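PDB 4KCT: pyruvate kinase 1 from Trypanosoma brucei brucei, which catalyses phosphate transfer from phosphoenolpyruvate to ADP to give pyruvate and ATP, and also has an intrinsic decarboxylase activity, probably acting on oxaloacetate. Local coordinates for residues K456-K459 / L460-F464. Residues are numbered along the deposited sequence; the frame is centred on the assembly and turned at random.
Sequences KRVK and LGLDF. With FDP (2,6-di-O-phosphono-beta-D-fructofuranose), chain F.
Lys459 and Asp463, one helical turn apart, form a salt bridge in which Lys459 NZ lies 2.9 Å from Asp463 OD2. The ammonium approaches the syn lone pair of OD2, on the side facing OD1. Two torsions bring it there: Lys459 leaves the helix with CG anti to its backbone N (chi1 180°) and runs extended until a bend at chi4 (37°) turns NZ in toward OD2, level with the carboxylate plane. A backbone bond of 2.9 Å from Asp463 N to Lys459 O ties the same two residues together. Val458 and Leu462 repeat the i to i+4 spacing with apolar groups; their side chains lie side by side and point the same way, with Val458 CG1 3.8 Å from Leu462 CD1. In the backbone of the same pair, Leu462 N donates to Val458 O at an N-H...O angle of 161°. Both pairs belong to helix 455-467 of the alpha/beta domain, which packs on its sheet: Leu460 touches Val422 and Val441, whereas Leu462 reaches Leu398. Near the start of this helix, Arg457 extends to the effector site, its guanidinium edge turned to the P1 phosphate of fructose 2,6-bisphosphate, with P1 in the guanidinium plane. The grip is two-pronged: Arg457 NH1 donates to FDP O2P at 2.8 Å and NH2 to FDP O1P at 3.0 Å. Asp451 takes NE in a salt bridge, a second-shell carboxylate that probably helps fix the rotation of the planar group. Further along the backbone, Gly461 N hydrogen-bonds to Arg457 O at 3.0 Å, the ordinary i+4 bond of the helix.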
# COMPACT_ATOMS: atom_id res chain seq x y z
N LYS A 456 35.55 -5.59 24.70
CA LYS A 456 35.96 -6.99 24.68
C LYS A 456 34.87 -7.86 24.07
O LYS A 456 35.14 -8.77 23.28
CB LYS A 456 36.30 -7.49 26.10
CG LYS A 456 37.60 -6.90 26.65
CD LYS A 456 37.73 -7.16 28.14
CE LYS A 456 39.04 -6.63 28.67
NZ LYS A 456 39.27 -7.17 30.04
N ARG A 457 33.63 -7.61 24.48
CA ARG A 457 32.54 -8.37 23.93
C ARG A 457 32.33 -8.13 22.46
O ARG A 457 32.04 -9.06 21.70
CB ARG A 457 31.26 -8.15 24.73
CG ARG A 457 31.26 -8.95 26.03
CD ARG A 457 30.10 -8.56 26.91
NE ARG A 457 30.18 -7.18 27.35
CZ ARG A 457 29.15 -6.52 27.88
NH1 ARG A 457 27.95 -7.10 27.92
NH2 ARG A 457 29.31 -5.28 28.35
N VAL A 458 32.47 -6.88 22.02
CA VAL A 458 32.31 -6.59 20.60
C VAL A 458 33.39 -7.26 19.79
O VAL A 458 33.12 -7.83 18.74
CB VAL A 458 32.26 -5.07 20.32
CG1 VAL A 458 32.40 -4.80 18.82
CG2 VAL A 458 30.95 -4.48 20.85
N LYS A 459 34.63 -7.17 20.27
CA LYS A 459 35.73 -7.89 19.63
C LYS A 459 35.46 -9.40 19.52
O LYS A 459 35.68 -9.99 18.47
CB LYS A 459 37.06 -7.62 20.36
CG LYS A 459 38.27 -8.34 19.76
CD LYS A 459 39.57 -7.76 20.32
CE LYS A 459 40.74 -8.72 20.15
NZ LYS A 459 40.68 -9.48 18.86
N LEU A 460 34.99 -10.02 20.60
CA LEU A 460 34.69 -11.45 20.58
C LEU A 460 33.67 -11.75 19.49
O LEU A 460 33.85 -12.69 18.68
CB LEU A 460 34.15 -11.89 21.95
CG LEU A 460 33.91 -13.38 22.21
CD1 LEU A 460 35.22 -14.17 22.18
CD2 LEU A 460 33.22 -13.55 23.58
N GLY A 461 32.61 -10.94 19.44
CA GLY A 461 31.55 -11.10 18.46
C GLY A 461 32.02 -10.93 17.03
O GLY A 461 31.64 -11.71 16.14
N LEU A 462 32.84 -9.91 16.78
CA LEU A 462 33.36 -9.67 15.42
C LEU A 462 34.38 -10.74 14.99
O LEU A 462 34.41 -11.16 13.83
CB LEU A 462 33.98 -8.27 15.34
CG LEU A 462 32.98 -7.10 15.46
CD1 LEU A 462 33.69 -5.74 15.40
CD2 LEU A 462 31.87 -7.18 14.42
N ASP A 463 35.17 -11.22 15.94
CA ASP A 463 36.10 -12.34 15.67
C ASP A 463 35.33 -13.60 15.36
O ASP A 463 35.68 -14.35 14.44
CB ASP A 463 37.01 -12.59 16.87
CG ASP A 463 38.14 -11.57 16.98
OD1 ASP A 463 38.34 -10.77 16.03
OD2 ASP A 463 38.72 -11.47 18.07
N PHE A 464 34.25 -13.81 16.10
CA PHE A 464 33.38 -14.95 15.85
C PHE A 464 32.75 -14.89 14.46
O PHE A 464 32.75 -15.87 13.73
CB PHE A 464 32.33 -15.08 16.95
CG PHE A 464 31.41 -16.24 16.78
CD1 PHE A 464 31.74 -17.50 17.31
CD2 PHE A 464 30.14 -16.06 16.24
CE1 PHE A 464 30.84 -18.56 17.26
CE2 PHE A 464 29.24 -17.12 16.17
CZ PHE A 464 29.59 -18.38 16.67
P1 FDP F . 25.83 -4.45 29.57
O1P FDP F . 26.74 -3.81 28.55
O2P FDP F . 26.16 -5.91 29.79
O3P FDP F . 25.61 -3.64 30.84
O1 FDP F . 23.23 -2.48 30.57
C1 FDP F . 23.63 -2.21 29.22
C2 FDP F . 23.48 -3.48 28.40
O2 FDP F . 24.36 -4.55 28.87
C3 FDP F . 23.70 -3.25 26.91
O3 FDP F . 25.09 -3.10 26.59
C4 FDP F . 23.15 -4.55 26.34
O4 FDP F . 22.89 -4.49 24.93
C5 FDP F . 21.87 -4.69 27.16
O5 FDP F . 22.13 -3.97 28.42
C6 FDP F . 21.55 -6.16 27.42
O6 FDP F . 20.21 -6.24 27.90
P2 FDP F . 19.47 -7.68 27.94
O4P FDP F . 19.32 -8.09 26.47
O5P FDP F . 20.42 -8.54 28.72
O6P FDP F . 18.15 -7.40 28.61